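PDB 5F8V: aminotransferase, class V family protein from Trichomonas vaginalis, which probably catalyses the pyridoxal-phosphate-dependent transamination between O-phospho-L-serine and 2-oxoglutarate in the serine biosynthesis pathway. Local coordinates for residues A[190-198]-A[210-218]. Numbering follows the deposited sequence.
Sequences WEKVGCIFA and SVVIIRKDM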
loop_
_atom_site.group_PDB
_atom_site.type_symbol
_atom_site.label_atom_id
_atom_site.label_comp_id
_atom_site.label_asym_id
_atom_site.label_seq_id
_atom_site.Cartn_x
_atom_site.Cartn_y
_atom_site.Cartn_z
ATOM N N TRP A 190 -23.181 16.237 3.287
ATOM C CA TRP A 190 -22.178 16.124 2.222
ATOM C C TRP A 190 -21.833 17.470 1.569
ATOM O O TRP A 190 -20.701 17.674 1.133
ATOM C CB TRP A 190 -22.625 15.106 1.157
ATOM C CG TRP A 190 -22.626 13.689 1.658
ATOM C CD1 TRP A 190 -23.700 12.981 2.114
ATOM C CD2 TRP A 190 -21.496 12.818 1.775
ATOM N NE1 TRP A 190 -23.309 11.729 2.506
ATOM C CE2 TRP A 190 -21.963 11.599 2.303
ATOM C CE3 TRP A 190 -20.131 12.951 1.480
ATOM C CZ2 TRP A 190 -21.115 10.513 2.547
ATOM C CZ3 TRP A 190 -19.286 11.875 1.716
ATOM C CH2 TRP A 190 -19.780 10.671 2.246
ATOM N N GLU A 191 -22.794 18.399 1.538
ATOM C CA GLU A 191 -22.551 19.766 1.054
ATOM C C GLU A 191 -21.387 20.522 1.733
ATOM O O GLU A 191 -20.849 21.459 1.145
ATOM C CB GLU A 191 -23.840 20.620 1.124
ATOM C CG GLU A 191 -24.336 21.001 2.522
ATOM C CD GLU A 191 -25.236 19.961 3.179
ATOM O OE1 GLU A 191 -25.395 18.845 2.641
ATOM O OE2 GLU A 191 -25.789 20.263 4.252
ATOM N N LYS A 192 -21.028 20.129 2.957
ATOM C CA LYS A 192 -19.900 20.731 3.698
ATOM C C LYS A 192 -18.528 20.156 3.348
ATOM O O LYS A 192 -17.499 20.702 3.787
ATOM C CB LYS A 192 -20.092 20.525 5.210
ATOM C CG LYS A 192 -21.362 21.102 5.796
ATOM C CD LYS A 192 -21.475 20.742 7.270
ATOM C CE LYS A 192 -22.629 21.481 7.929
ATOM N NZ LYS A 192 -22.377 22.941 8.051
ATOM N N VAL A 193 -18.515 19.051 2.592
ATOM C CA VAL A 193 -17.354 18.173 2.466
ATOM C C VAL A 193 -16.634 18.333 1.119
ATOM O O VAL A 193 -17.231 18.132 0.051
ATOM C CB VAL A 193 -17.782 16.693 2.613
ATOM C CG1 VAL A 193 -16.585 15.751 2.437
ATOM C CG2 VAL A 193 -18.465 16.454 3.952
ATOM N N GLY A 194 -15.354 18.689 1.190
ATOM C CA GLY A 194 -14.453 18.644 0.055
ATOM C C GLY A 194 -13.864 17.254 -0.104
ATOM O O GLY A 194 -13.867 16.695 -1.208
ATOM N N CYS A 195 -13.363 16.689 0.999
ATOM C CA CYS A 195 -12.692 15.388 0.966
ATOM C C CYS A 195 -12.793 14.636 2.297
ATOM O O CYS A 195 -12.662 15.230 3.362
ATOM C CB CYS A 195 -11.224 15.566 0.586
ATOM S SG CYS A 195 -10.244 14.042 0.546
ATOM N N ILE A 196 -13.049 13.335 2.217
ATOM C CA ILE A 196 -12.971 12.446 3.369
ATOM C C ILE A 196 -11.992 11.358 3.011
ATOM O O ILE A 196 -11.994 10.858 1.876
ATOM C CB ILE A 196 -14.351 11.847 3.734
ATOM C CG1 ILE A 196 -15.208 12.906 4.423
ATOM C CG2 ILE A 196 -14.219 10.627 4.640
ATOM C CD1 ILE A 196 -16.678 12.557 4.527
ATOM N N PHE A 197 -11.156 10.988 3.976
ATOM C CA PHE A 197 -10.260 9.851 3.796
ATOM C C PHE A 197 -10.115 9.018 5.065
ATOM O O PHE A 197 -10.368 9.495 6.179
ATOM C CB PHE A 197 -8.892 10.294 3.250
ATOM C CG PHE A 197 -8.026 10.998 4.250
ATOM C CD1 PHE A 197 -8.237 12.343 4.548
ATOM C CD2 PHE A 197 -6.960 10.332 4.870
ATOM C CE1 PHE A 197 -7.422 13.000 5.457
ATOM C CE2 PHE A 197 -6.156 10.985 5.794
ATOM C CZ PHE A 197 -6.382 12.317 6.085
ATOM N N ALA A 198 -9.703 7.767 4.857
ATOM C CA ALA A 198 -9.525 6.797 5.924
ATOM C C ALA A 198 -8.580 5.693 5.481
ATOM O O ALA A 198 -8.769 5.102 4.418
ATOM C CB ALA A 198 -10.863 6.197 6.318
ATOM N N SER A 210 -5.819 3.034 1.650
ATOM C CA SER A 210 -6.737 4.071 2.124
ATOM C C SER A 210 -7.893 4.266 1.147
ATOM O O SER A 210 -7.738 4.075 -0.068
ATOM C CB SER A 210 -6.014 5.415 2.286
ATOM O OG SER A 210 -4.934 5.342 3.200
ATOM N N VAL A 211 -9.043 4.652 1.694
ATOM C CA VAL A 211 -10.152 5.171 0.907
ATOM C C VAL A 211 -10.046 6.688 0.892
ATOM O O VAL A 211 -9.831 7.305 1.937
ATOM C CB VAL A 211 -11.513 4.726 1.493
ATOM C CG1 VAL A 211 -12.659 5.621 1.034
ATOM C CG2 VAL A 211 -11.775 3.274 1.122
ATOM N N VAL A 212 -10.198 7.281 -0.296
ATOM C CA VAL A 212 -10.303 8.730 -0.432
ATOM C C VAL A 212 -11.597 9.031 -1.190
ATOM O O VAL A 212 -11.825 8.501 -2.281
ATOM C CB VAL A 212 -9.082 9.344 -1.154
ATOM C CG1 VAL A 212 -9.060 10.854 -0.969
ATOM C CG2 VAL A 212 -7.779 8.746 -0.638
ATOM N N ILE A 213 -12.446 9.859 -0.590
ATOM C CA ILE A 213 -13.720 10.265 -1.176
ATOM C C ILE A 213 -13.640 11.757 -1.428
ATOM O O ILE A 213 -13.432 12.522 -0.483
ATOM C CB ILE A 213 -14.898 9.929 -0.236
ATOM C CG1 ILE A 213 -15.035 8.405 -0.109
ATOM C CG2 ILE A 213 -16.197 10.558 -0.743
ATOM C CD1 ILE A 213 -16.058 7.942 0.912
ATOM N N ILE A 214 -13.810 12.171 -2.690
ATOM C CA ILE A 214 -13.528 13.557 -3.114
ATOM C C ILE A 214 -14.701 14.176 -3.870
ATOM O O ILE A 214 -15.219 13.570 -4.811
ATOM C CB ILE A 214 -12.286 13.631 -4.037
ATOM C CG1 ILE A 214 -11.096 12.891 -3.408
ATOM C CG2 ILE A 214 -11.930 15.093 -4.348
ATOM C CD1 ILE A 214 -9.924 12.664 -4.338
ATOM N N ARG A 215 -15.100 15.386 -3.469
ATOM C CA ARG A 215 -16.159 16.126 -4.168
ATOM C C ARG A 215 -15.587 16.587 -5.521
ATOM O O ARG A 215 -14.484 17.132 -5.568
ATOM C CB ARG A 215 -16.615 17.331 -3.331
ATOM C CG ARG A 215 -18.012 17.850 -3.663
ATOM C CD ARG A 215 -18.090 19.367 -3.568
ATOM N NE ARG A 215 -18.177 19.906 -2.220
ATOM C CZ ARG A 215 -17.755 21.116 -1.840
ATOM N NH1 ARG A 215 -17.194 21.972 -2.699
ATOM N NH2 ARG A 215 -17.896 21.476 -0.568
ATOM N N LYS A 216 -16.330 16.361 -6.603
ATOM C CA LYS A 216 -15.791 16.522 -7.975
ATOM C C LYS A 216 -15.232 17.905 -8.349
ATOM O O LYS A 216 -14.219 17.973 -9.047
ATOM C CB LYS A 216 -16.820 16.066 -9.026
ATOM C CG LYS A 216 -16.929 14.560 -9.118
ATOM C CD LYS A 216 -18.072 14.109 -10.005
ATOM C CE LYS A 216 -18.078 12.596 -10.112
ATOM N NZ LYS A 216 -19.307 12.089 -10.772
ATOM N N ASP A 217 -15.871 18.988 -7.901
ATOM C CA ASP A 217 -15.348 20.354 -8.159
ATOM C C ASP A 217 -14.026 20.669 -7.432
ATOM O O ASP A 217 -13.292 21.565 -7.864
ATOM C CB ASP A 217 -16.387 21.453 -7.849
ATOM C CG ASP A 217 -16.819 21.466 -6.393
ATOM O OD1 ASP A 217 -17.011 20.354 -5.868
ATOM O OD2 ASP A 217 -16.969 22.553 -5.788
ATOM N N MET A 218 -13.707 19.933 -6.362
ATOM C CA MET A 218 -12.407 20.086 -5.687
ATOM C C MET A 218 -11.246 19.684 -6.604
ATOM O O MET A 218 -10.180 20.286 -6.550
ATOM C CB MET A 218 -12.344 19.270 -4.387
ATOM C CG MET A 218 -13.343 19.694 -3.317
ATOM S SD MET A 218 -12.990 21.310 -2.611
ATOM C CE MET A 218 -11.515 20.967 -1.658
#
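The carbonyl oxygens of Val193 and Glu191 approach the Arg215 guanidinium obliquely, and Lys192 C lies at its edge, near its plane. The segments form the antiparallel hairpin of strands 193-199 and 209-215, within the mixed sheet of this class-V aminotransferase. Arg215 NE gives a weak hydrogen bond to Val193 O, 3.0 Å long and bent at 121°. The Arg215 chain starts with CG anti to the backbone N (chi1 -158°) and then bends at chi2 and chi3, bringing NE to the Val193 carbonyl. Within 210-218, Asp217 sits at the guanidinium edge, in plane. Its OD2 uses the syn lone pair in a salt bridge to Arg215 NH1, 3.2 Å away. The Trp190 and Ile213 side chains cross at about a right angle, and Ile213 CG2 approaches the ring obliquely, 4.2 Å from Trp190 CZ3. Trp190 also meets Phe69 edge-to-face. Ile196 and Ile213 are a hydrogen-bonded pair, as are Ala198 and Val211. Cys195, Phe197, Val212 and Ile214 share one face, where helix 78-89 covers Phe197 and Ile214. There SG of Cys195 reaches CG1 of Val212 at 3.7 Å. Met218 lays its CG 3.7 Å from CA of Gly194. The last regular bond, nearly straight at 176°, runs from Arg215 N to Gly194 O over 2.9 Å.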